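Side-chain contacts in lysine/ornithine decarboxylase (Vibrio vulnificus, PDB 2PLJ), which decarboxylates lysine and ornithine to cadaverine and putrescine, as a pyridoxal-phosphate enzyme of the beta/alpha-barrel decarboxylase fold: residues L153-L156 with E157-K160; A194-I197 with I198-K202; A310-G314 with Q315-Y319. One frame throughout, in Å; residues are numbered along the deposited sequence.

Along the chain the three interactions come in series. Interactions 1 and 2 are neighbours in the beta/alpha barrel: their centres lie about 11 Å apart, and helix 153-157 packs on helix 191-203, with L153 and L156 reaching T200. Interaction 3 belongs to the other domain, the beta barrel, where strands 300-312 and 315-320 form a hairpin; its centre is about 57 Å from that of interaction 1 and about 61 Å from that of interaction 2, across the centre of the chain. Interactions 1 and 3 both touch the second subunit, so each domain contributes to the dimer interface, whereas interaction 2 meets no other chain of the assembly.

Interaction 1 of 3, residues L153-L156 with E157-K160; sequences LNEL and EKFK
K158, in the turn that follows helix 153-157, lays its side chain across that of E155, the two chains slanting past each other to meet in a salt bridge with K158 NZ 2.8 Å from E155 OE1. The ammonium comes from above the carboxylate plane, 38° out of it. E155 reaches it by a bend at chi2 (74°) that folds the carboxylate back toward the following turn, while K158 runs extended beyond CG; its CE passes 3.8 Å from N154 OD1. That amide oxygen is a hydrogen-bond acceptor for N376 of the second subunit.

The backbone tightens beneath these side chains. E157 N bonds L153 O at i to i+4 spacing, but K158 N to E155 O and F159 N to L156 O span only three residues, and a type I turn runs from E157 to K160. F159, within this turn, has CD2 3.5 Å from E155 O, which approaches the ring obliquely, whereas L156 O sits near the ring plane at its edge. The ring also meets F148 and packs on V150 and L168 of the barrel strands. On the exposed flank, one water donates to both N154 O (2.7 Å) and E157 OE1 (2.7 Å), tying the E157 carboxylate to the helix backbone.

Both charged ends have further partners: E155 OE2 forms a salt bridge with K132, and K158 NZ donates to K132 O and to M307 O of the second subunit. A buried carboxylate set between two lysines should be stabilised as the anion. Bonded at once to E155, to the K132 backbone and to the second subunit, K158 NZ links this helix end to the dimer interface.

Interaction 2 of 3, residues A194-I197 with I198-K202; sequences ALVI and IETAK
Helix 191-203 is one of the outer helices of the beta/alpha barrel, and the bonds between A194-I197 and I198-K202 are those of a regular alpha-helix: I198, E199, T200 and A201 each give their N-H to the carbonyl four residues back. The E199 N to L195 O bond measures 2.8 Å.

The side chains divide by face. On the inward side, I198 has CG1 anti to its carbonyl carbon (chi1 -68°), which brings the branch back along the helix: I198 CG1 comes 3.2 Å from A194 O, and I198 CD1 stays 3.5 Å from the same oxygen. I198 also packs on L211 of strand 207-212, and A201 on I208 of that strand, placing this face against the barrel wall. L195 and I198 meet V239 of helix 223-241, the next helix round the barrel. V196, I197 and T200 turn to the other flank, where L153 of helix 153-157 packs on all three.

T200 supplies the polar side-chain contact of the pair of segments. The side chains of V196 and T200 lie side by side, pointing the same way, with CG1 of V196 4.2 Å from OG1 of T200. The hydroxyl folds back because chi1 of -55° sets it beside its own backbone N. V196 O consequently accepts two bonds from one residue, reached from opposite faces of its carbonyl plane: T200 N at 2.9 Å, and T200 OG1 at 2.8 Å from 35° above that plane.

Interaction 3 of 3, residues A310-G314 with Q315-Y319; sequences AEREG and QIWYY
R312 stretches over one face of the W317 indole, and this pairing is the tight part of a beta hairpin in the beta-barrel domain, closed by a type I' turn from R312 to Q315. CD of R312 stands 3.5 Å from the centroid of the W317 five-membered ring and 6° off its normal, a CH-pi contact over the face. CB of R312 adds a second touch, 3.6 Å from W317 CD1. The chain then bends at chi3 (63°), carrying the guanidinium onward with its plane nearly perpendicular to the indole; CZ is so far from the ring that any cation-pi attraction is weak. R312 CD also lies 3.6 Å from Y319 OH, the two side chains crossing at about a right angle.

The backbone pairing sets the register: A310 with W317 and R312 with Q315 are hydrogen-bonded antiparallel pairs, while E311 and I316 form the non-hydrogen-bonded pair between them. E311 CA makes a CA-H...O contact with Q315 O (3.3 Å).

The turn end is looser. E313 and G314 are exposed, both with positive phi as a type I' turn requires, and they touch a crystal neighbour. On this side a water joins W317 NE1 (2.8 Å) to R312 O.

The polar ends turn to the second subunit, where R312 donates through NE to K185 O and through NH1 to G188 O, and Y319 OH bonds K186 O; a water bridges R312 NH1 and Y319 OH. The methylenes of R312 pack on the indole while its guanidinium binds main-chain carbonyls across the interface, an interaction its positive charge should strengthen.

Interaction 1 of 3, residues L153-L156 with E157-K160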
ATOM      1  N   LEU A 153      25.235  -3.298 -18.637  1.00 14.37           N
ATOM      2  CA  LEU A 153      25.426  -3.851 -19.967  1.00 15.01           C
ATOM      3  C   LEU A 153      24.288  -4.776 -20.407  1.00 15.14           C
ATOM      4  O   LEU A 153      23.990  -4.863 -21.611  1.00 16.13           O
ATOM      5  CB  LEU A 153      26.789  -4.551 -20.066  1.00 14.76           C
ATOM      6  CG  LEU A 153      27.992  -3.586 -20.108  1.00 14.36           C
ATOM      7  CD1 LEU A 153      29.345  -4.341 -19.997  1.00 16.18           C
ATOM      8  CD2 LEU A 153      27.989  -2.705 -21.374  1.00 15.77           C
ATOM      9  N   ASN A 154      23.668  -5.456 -19.444  1.00 14.33           N
ATOM     10  CA  ASN A 154      22.525  -6.339 -19.704  1.00 14.47           C
ATOM     11  C   ASN A 154      21.372  -5.501 -20.274  1.00 14.38           C
ATOM     12  O   ASN A 154      20.741  -5.867 -21.258  1.00 14.69           O
ATOM     13  CB  ASN A 154      22.137  -7.044 -18.403  1.00 14.29           C
ATOM     14  CG  ASN A 154      20.897  -7.927 -18.531  1.00 15.41           C
ATOM     15  OD1 ASN A 154      19.754  -7.441 -18.521  1.00 16.55           O
ATOM     16  ND2 ASN A 154      21.115  -9.246 -18.554  1.00 17.25           N
ATOM     17  N   GLU A 155      21.121  -4.361 -19.649  1.00 13.84           N
ATOM     18  CA  GLU A 155      20.118  -3.423 -20.141  1.00 13.08           C
ATOM     19  C   GLU A 155      20.502  -2.846 -21.519  1.00 13.79           C
ATOM     20  O   GLU A 155      19.664  -2.764 -22.425  1.00 13.96           O
ATOM     21  CB  GLU A 155      19.894  -2.303 -19.134  1.00 13.58           C
ATOM     22  CG  GLU A 155      18.584  -1.540 -19.366  1.00 12.26           C
ATOM     23  CD  GLU A 155      17.345  -2.359 -18.929  1.00 14.22           C
ATOM     24  OE1 GLU A 155      17.518  -3.444 -18.289  1.00 13.98           O
ATOM     25  OE2 GLU A 155      16.217  -1.907 -19.237  1.00 15.60           O
ATOM     26  N   LEU A 156      21.758  -2.438 -21.662  1.00 14.03           N
ATOM     27  CA  LEU A 156      22.217  -1.882 -22.942  1.00 14.17           C
ATOM     28  C   LEU A 156      21.906  -2.843 -24.103  1.00 14.41           C
ATOM     29  O   LEU A 156      21.457  -2.411 -25.177  1.00 15.15           O
ATOM     30  CB  LEU A 156      23.728  -1.569 -22.883  1.00 13.46           C
ATOM     31  CG  LEU A 156      24.272  -0.922 -24.167  1.00 15.16           C
ATOM     32  CD1 LEU A 156      23.663   0.474 -24.375  1.00 14.05           C
ATOM     33  CD2 LEU A 156      25.813  -0.920 -24.160  1.00 14.39           C
ATOM     34  N   GLU A 157      22.146  -4.141 -23.884  1.00 14.91           N
ATOM     35  CA  GLU A 157      21.928  -5.172 -24.912  1.00 15.24           C
ATOM     36  C   GLU A 157      20.489  -5.139 -25.440  1.00 14.87           C
ATOM     37  O   GLU A 157      20.252  -5.418 -26.630  1.00 14.64           O
ATOM     38  CB  GLU A 157      22.289  -6.573 -24.364  1.00 16.35           C
ATOM     39  CG  GLU A 157      22.263  -7.722 -25.394  1.00 19.82           C
ATOM     40  CD  GLU A 157      20.843  -8.282 -25.660  1.00 26.31           C
ATOM     41  OE1 GLU A 157      19.868  -7.945 -24.933  1.00 26.64           O
ATOM     42  OE2 GLU A 157      20.696  -9.075 -26.616  1.00 27.94           O
ATOM     43  N   LYS A 158      19.540  -4.795 -24.558  1.00 13.83           N
ATOM     44  CA  LYS A 158      18.119  -4.727 -24.905  1.00 13.46           C
ATOM     45  C   LYS A 158      17.833  -3.718 -26.020  1.00 14.08           C
ATOM     46  O   LYS A 158      16.756  -3.763 -26.630  1.00 14.46           O
ATOM     47  CB  LYS A 158      17.272  -4.374 -23.669  1.00 12.67           C
ATOM     48  CG  LYS A 158      17.463  -5.367 -22.554  1.00 12.16           C
ATOM     49  CD  LYS A 158      16.452  -5.106 -21.436  1.00 12.56           C
ATOM     50  CE  LYS A 158      16.706  -6.075 -20.277  1.00 15.95           C
ATOM     51  NZ  LYS A 158      15.973  -5.609 -19.052  1.00 13.70           N
ATOM     52  N   PHE A 159      18.768  -2.788 -26.234  1.00 13.62           N
ATOM     53  CA  PHE A 159      18.587  -1.706 -27.215  1.00 14.16           C
ATOM     54  C   PHE A 159      19.211  -1.956 -28.590  1.00 14.13           C
ATOM     55  O   PHE A 159      19.072  -1.129 -29.512  1.00 14.05           O
ATOM     56  CB  PHE A 159      19.042  -0.353 -26.638  1.00 13.61           C
ATOM     57  CG  PHE A 159      18.073   0.177 -25.623  1.00 15.04           C
ATOM     58  CD1 PHE A 159      16.898   0.785 -26.049  1.00 13.02           C
ATOM     59  CD2 PHE A 159      18.289  -0.052 -24.252  1.00 14.82           C
ATOM     60  CE1 PHE A 159      15.945   1.234 -25.107  1.00 16.39           C
ATOM     61  CE2 PHE A 159      17.367   0.376 -23.304  1.00 16.30           C
ATOM     62  CZ  PHE A 159      16.189   1.027 -23.725  1.00 15.76           C
ATOM     63  N   LYS A 160      19.894  -3.086 -28.732  1.00 15.10           N
ATOM     64  CA  LYS A 160      20.457  -3.430 -30.052  1.00 14.97           C
ATOM     65  C   LYS A 160      19.361  -3.440 -31.120  1.00 15.69           C
ATOM     66  O   LYS A 160      19.530  -2.905 -32.236  1.00 15.36           O
ATOM     67  CB  LYS A 160      21.153  -4.789 -29.989  1.00 15.46           C
ATOM     68  CG  LYS A 160      22.481  -4.765 -29.240  1.00 16.62           C
ATOM     69  CD  LYS A 160      23.069  -6.168 -29.255  1.00 20.28           C
ATOM     70  CE  LYS A 160      24.503  -6.198 -28.797  1.00 22.19           C
ATOM     71  NZ  LYS A 160      25.144  -7.524 -29.135  1.00 24.92           N
TER
HETATM   72  O   HOH W   1      20.015  -8.277 -22.283  1.00 28.16           O

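Interaction 2 of 3, residues A194-I197 with I198-K202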
ATOM      1  N   ALA A 194      30.346   3.367 -16.271  1.00 15.92           N
ATOM      2  CA  ALA A 194      29.689   4.267 -17.219  1.00 16.15           C
ATOM      3  C   ALA A 194      30.520   4.374 -18.506  1.00 16.07           C
ATOM      4  O   ALA A 194      29.966   4.302 -19.607  1.00 16.21           O
ATOM      5  CB  ALA A 194      29.469   5.621 -16.608  1.00 16.37           C
ATOM      6  N   LEU A 195      31.838   4.525 -18.359  1.00 15.83           N
ATOM      7  CA  LEU A 195      32.736   4.591 -19.522  1.00 16.91           C
ATOM      8  C   LEU A 195      32.679   3.295 -20.341  1.00 16.59           C
ATOM      9  O   LEU A 195      32.609   3.347 -21.570  1.00 17.40           O
ATOM     10  CB  LEU A 195      34.166   4.989 -19.103  1.00 17.61           C
ATOM     11  CG  LEU A 195      34.213   6.444 -18.600  1.00 19.06           C
ATOM     12  CD1 LEU A 195      35.469   6.745 -17.786  1.00 21.38           C
ATOM     13  CD2 LEU A 195      34.066   7.437 -19.751  1.00 21.06           C
ATOM     14  N   VAL A 196      32.629   2.150 -19.655  1.00 16.69           N
ATOM     15  CA  VAL A 196      32.511   0.841 -20.325  1.00 16.56           C
ATOM     16  C   VAL A 196      31.187   0.749 -21.097  1.00 15.84           C
ATOM     17  O   VAL A 196      31.153   0.321 -22.250  1.00 15.34           O
ATOM     18  CB  VAL A 196      32.660  -0.350 -19.333  1.00 17.27           C
ATOM     19  CG1 VAL A 196      32.460  -1.672 -20.043  1.00 18.34           C
ATOM     20  CG2 VAL A 196      34.055  -0.347 -18.661  1.00 18.05           C
ATOM     21  N   ILE A 197      30.098   1.201 -20.471  1.00 15.03           N
ATOM     22  CA  ILE A 197      28.808   1.222 -21.154  1.00 15.16           C
ATOM     23  C   ILE A 197      28.848   2.126 -22.399  1.00 15.12           C
ATOM     24  O   ILE A 197      28.332   1.767 -23.470  1.00 15.73           O
ATOM     25  CB  ILE A 197      27.679   1.658 -20.185  1.00 14.34           C
ATOM     26  CG1 ILE A 197      27.425   0.546 -19.156  1.00 15.65           C
ATOM     27  CG2 ILE A 197      26.394   1.958 -20.954  1.00 14.54           C
ATOM     28  CD1 ILE A 197      26.577   0.988 -17.946  1.00 16.84           C
ATOM     29  N   ILE A 198      29.492   3.279 -22.272  1.00 15.13           N
ATOM     30  CA  ILE A 198      29.512   4.272 -23.353  1.00 15.12           C
ATOM     31  C   ILE A 198      30.385   3.755 -24.526  1.00 15.59           C
ATOM     32  O   ILE A 198      29.993   3.838 -25.702  1.00 15.42           O
ATOM     33  CB  ILE A 198      29.933   5.664 -22.841  1.00 14.73           C
ATOM     34  CG1 ILE A 198      28.834   6.242 -21.915  1.00 14.47           C
ATOM     35  CG2 ILE A 198      30.196   6.639 -24.008  1.00 14.25           C
ATOM     36  CD1 ILE A 198      29.267   7.422 -21.096  1.00 16.59           C
ATOM     37  N   GLU A 199      31.534   3.177 -24.186  1.00 15.23           N
ATOM     38  CA  GLU A 199      32.379   2.544 -25.200  1.00 16.66           C
ATOM     39  C   GLU A 199      31.670   1.373 -25.915  1.00 16.19           C
ATOM     40  O   GLU A 199      31.818   1.213 -27.144  1.00 15.26           O
ATOM     41  CB  GLU A 199      33.726   2.113 -24.609  1.00 17.08           C
ATOM     42  CG  GLU A 199      34.827   2.042 -25.645  1.00 23.30           C
ATOM     43  CD  GLU A 199      36.224   1.936 -25.029  1.00 28.78           C
ATOM     44  OE1 GLU A 199      36.427   2.451 -23.899  1.00 32.25           O
ATOM     45  OE2 GLU A 199      37.115   1.342 -25.683  1.00 32.60           O
ATOM     46  N   THR A 200      30.914   0.571 -25.150  1.00 15.91           N
ATOM     47  CA  THR A 200      30.164  -0.558 -25.714  1.00 16.23           C
ATOM     48  C   THR A 200      29.022  -0.069 -26.620  1.00 15.99           C
ATOM     49  O   THR A 200      28.795  -0.646 -27.700  1.00 15.73           O
ATOM     50  CB  THR A 200      29.663  -1.541 -24.624  1.00 16.46           C
ATOM     51  OG1 THR A 200      30.775  -1.970 -23.835  1.00 17.46           O
ATOM     52  CG2 THR A 200      29.016  -2.768 -25.234  1.00 16.62           C
ATOM     53  N   ALA A 201      28.344   1.007 -26.209  1.00 15.43           N
ATOM     54  CA  ALA A 201      27.285   1.600 -27.027  1.00 15.57           C
ATOM     55  C   ALA A 201      27.853   2.034 -28.386  1.00 16.20           C
ATOM     56  O   ALA A 201      27.214   1.854 -29.422  1.00 15.90           O
ATOM     57  CB  ALA A 201      26.647   2.790 -26.297  1.00 15.32           C
ATOM     58  N   LYS A 202      29.067   2.588 -28.389  1.00 16.84           N
ATOM     59  CA  LYS A 202      29.687   2.984 -29.667  1.00 18.18           C
ATOM     60  C   LYS A 202      29.924   1.756 -30.567  1.00 18.58           C
ATOM     61  O   LYS A 202      29.604   1.784 -31.762  1.00 18.25           O
ATOM     62  CB  LYS A 202      30.994   3.753 -29.471  1.00 18.61           C
ATOM     63  CG  LYS A 202      31.530   4.303 -30.811  1.00 20.69           C
ATOM     64  CD  LYS A 202      32.930   4.847 -30.697  1.00 27.57           C
ATOM     65  CE  LYS A 202      33.397   5.442 -32.027  1.00 29.51           C
ATOM     66  NZ  LYS A 202      34.463   6.469 -31.805  1.00 32.91           N
TER

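Interaction 3 of 3, residues A310-G314 with Q315-Y319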
ATOM      1  N   ALA A 310     -13.253   5.961  21.115  1.00 15.37           N
ATOM      2  CA  ALA A 310     -13.275   5.293  22.425  1.00 16.38           C
ATOM      3  C   ALA A 310     -12.107   5.760  23.279  1.00 17.34           C
ATOM      4  O   ALA A 310     -11.038   6.054  22.740  1.00 17.43           O
ATOM      5  CB  ALA A 310     -13.206   3.778  22.230  1.00 17.08           C
ATOM      6  N   GLU A 311     -12.300   5.803  24.601  1.00 18.78           N
ATOM      7  CA  GLU A 311     -11.195   6.091  25.514  1.00 21.02           C
ATOM      8  C   GLU A 311     -10.502   4.771  25.841  1.00 21.38           C
ATOM      9  O   GLU A 311     -11.173   3.803  26.234  1.00 21.86           O
ATOM     10  CB  GLU A 311     -11.680   6.791  26.786  1.00 22.20           C
ATOM     11  CG  GLU A 311     -10.570   7.647  27.406  1.00 26.51           C
ATOM     12  CD  GLU A 311     -10.793   7.977  28.861  1.00 32.27           C
ATOM     13  OE1 GLU A 311      -9.881   7.688  29.688  1.00 34.24           O
ATOM     14  OE2 GLU A 311     -11.878   8.520  29.182  1.00 35.49           O
ATOM     15  N   ARG A 312      -9.181   4.724  25.641  1.00 21.39           N
ATOM     16  CA  ARG A 312      -8.359   3.528  25.870  1.00 21.29           C
ATOM     17  C   ARG A 312      -7.137   3.938  26.708  1.00 22.27           C
ATOM     18  O   ARG A 312      -6.299   4.692  26.235  1.00 22.29           O
ATOM     19  CB  ARG A 312      -7.891   2.878  24.549  1.00 21.59           C
ATOM     20  CG  ARG A 312      -9.043   2.494  23.550  1.00 20.43           C
ATOM     21  CD  ARG A 312      -8.565   1.784  22.221  1.00 20.22           C
ATOM     22  NE  ARG A 312      -7.925   0.513  22.567  1.00 22.63           N
ATOM     23  CZ  ARG A 312      -8.594  -0.610  22.862  1.00 23.15           C
ATOM     24  NH1 ARG A 312      -9.919  -0.640  22.744  1.00 20.04           N
ATOM     25  NH2 ARG A 312      -7.931  -1.705  23.249  1.00 22.26           N
ATOM     26  N   GLU A 313      -7.052   3.448  27.942  1.00 23.50           N
ATOM     27  CA  GLU A 313      -5.903   3.750  28.822  1.00 24.62           C
ATOM     28  C   GLU A 313      -5.582   5.254  28.907  1.00 23.58           C
ATOM     29  O   GLU A 313      -4.419   5.661  28.716  1.00 25.18           O
ATOM     30  CB  GLU A 313      -4.639   3.006  28.340  1.00 25.03           C
ATOM     31  CG  GLU A 313      -4.732   1.473  28.267  1.00 27.64           C
ATOM     32  CD  GLU A 313      -3.439   0.816  27.738  1.00 27.49           C
ATOM     33  OE1 GLU A 313      -2.673   1.450  26.976  1.00 30.48           O
ATOM     34  OE2 GLU A 313      -3.182  -0.352  28.110  1.00 33.54           O
ATOM     35  N   GLY A 314      -6.597   6.074  29.170  1.00 21.78           N
ATOM     36  CA  GLY A 314      -6.435   7.525  29.280  1.00 20.69           C
ATOM     37  C   GLY A 314      -6.199   8.333  27.999  1.00 20.59           C
ATOM     38  O   GLY A 314      -5.915   9.534  28.067  1.00 19.80           O
ATOM     39  N   GLN A 315      -6.325   7.699  26.835  1.00 19.79           N
ATOM     40  CA  GLN A 315      -6.279   8.454  25.576  1.00 20.14           C
ATOM     41  C   GLN A 315      -7.569   8.273  24.799  1.00 19.31           C
ATOM     42  O   GLN A 315      -8.155   7.185  24.853  1.00 19.65           O
ATOM     43  CB  GLN A 315      -5.118   7.990  24.706  1.00 21.18           C
ATOM     44  CG  GLN A 315      -3.850   8.785  24.956  1.00 25.02           C
ATOM     45  CD  GLN A 315      -2.773   8.432  23.980  1.00 27.66           C
ATOM     46  OE1 GLN A 315      -2.435   7.257  23.845  1.00 30.38           O
ATOM     47  NE2 GLN A 315      -2.219   9.446  23.273  1.00 25.68           N
ATOM     48  N   ILE A 316      -8.006   9.324  24.091  1.00 18.35           N
ATOM     49  CA  ILE A 316      -9.173   9.212  23.230  1.00 17.51           C
ATOM     50  C   ILE A 316      -8.697   8.761  21.856  1.00 16.73           C
ATOM     51  O   ILE A 316      -7.920   9.478  21.191  1.00 17.19           O
ATOM     52  CB  ILE A 316      -9.988  10.526  23.060  1.00 17.70           C
ATOM     53  CG1 ILE A 316     -10.428  11.112  24.415  1.00 19.41           C
ATOM     54  CG2 ILE A 316     -11.227  10.278  22.150  1.00 19.21           C
ATOM     55  CD1 ILE A 316     -11.294  12.386  24.267  1.00 19.89           C
ATOM     56  N   TRP A 317      -9.147   7.579  21.453  1.00 15.60           N
ATOM     57  CA  TRP A 317      -8.906   7.090  20.080  1.00 14.83           C
ATOM     58  C   TRP A 317     -10.019   7.565  19.143  1.00 15.00           C
ATOM     59  O   TRP A 317     -11.195   7.319  19.408  1.00 15.16           O
ATOM     60  CB  TRP A 317      -8.871   5.566  20.060  1.00 15.22           C
ATOM     61  CG  TRP A 317      -7.610   4.967  20.589  1.00 16.47           C
ATOM     62  CD1 TRP A 317      -7.096   5.082  21.867  1.00 15.63           C
ATOM     63  CD2 TRP A 317      -6.689   4.152  19.858  1.00 14.27           C
ATOM     64  NE1 TRP A 317      -5.914   4.374  21.971  1.00 16.91           N
ATOM     65  CE2 TRP A 317      -5.639   3.805  20.747  1.00 16.34           C
ATOM     66  CE3 TRP A 317      -6.640   3.696  18.536  1.00 15.43           C
ATOM     67  CZ2 TRP A 317      -4.555   2.995  20.351  1.00 16.51           C
ATOM     68  CZ3 TRP A 317      -5.566   2.887  18.141  1.00 16.77           C
ATOM     69  CH2 TRP A 317      -4.533   2.560  19.042  1.00 15.53           C
ATOM     70  N   TYR A 318      -9.632   8.253  18.067  1.00 13.68           N
ATOM     71  CA  TYR A 318     -10.533   8.559  16.957  1.00 13.97           C
ATOM     72  C   TYR A 318     -10.242   7.623  15.777  1.00 14.95           C
ATOM     73  O   TYR A 318      -9.086   7.471  15.382  1.00 15.59           O
ATOM     74  CB  TYR A 318     -10.374  10.014  16.502  1.00 14.91           C
ATOM     75  CG  TYR A 318     -10.658  11.013  17.612  1.00 15.40           C
ATOM     76  CD1 TYR A 318     -11.957  11.170  18.105  1.00 14.84           C
ATOM     77  CD2 TYR A 318      -9.627  11.779  18.181  1.00 14.02           C
ATOM     78  CE1 TYR A 318     -12.253  12.083  19.121  1.00 14.52           C
ATOM     79  CE2 TYR A 318      -9.902  12.697  19.220  1.00 14.84           C
ATOM     80  CZ  TYR A 318     -11.224  12.844  19.673  1.00 15.24           C
ATOM     81  OH  TYR A 318     -11.524  13.724  20.692  1.00 16.04           O
ATOM     82  N   TYR A 319     -11.288   7.033  15.211  1.00 12.95           N
ATOM     83  CA  TYR A 319     -11.147   6.086  14.118  1.00 13.86           C
ATOM     84  C   TYR A 319     -11.630   6.830  12.877  1.00 14.64           C
ATOM     85  O   TYR A 319     -12.820   7.126  12.756  1.00 14.68           O
ATOM     86  CB  TYR A 319     -11.974   4.838  14.376  1.00 14.31           C
ATOM     87  CG  TYR A 319     -11.592   4.142  15.660  1.00 13.50           C
ATOM     88  CD1 TYR A 319     -10.642   3.119  15.677  1.00 16.72           C
ATOM     89  CD2 TYR A 319     -12.169   4.521  16.892  1.00 15.58           C
ATOM     90  CE1 TYR A 319     -10.278   2.480  16.870  1.00 16.64           C
ATOM     91  CE2 TYR A 319     -11.807   3.909  18.075  1.00 15.98           C
ATOM     92  CZ  TYR A 319     -10.861   2.891  18.084  1.00 16.10           C
ATOM     93  OH  TYR A 319     -10.548   2.303  19.290  1.00 14.97           O
TER
HETATM   94  O   HOH W   2     -11.959   0.762  21.181  1.00 27.79           O
HETATM   95  O   HOH W   3      -4.134   4.044  24.169  1.00 32.65           O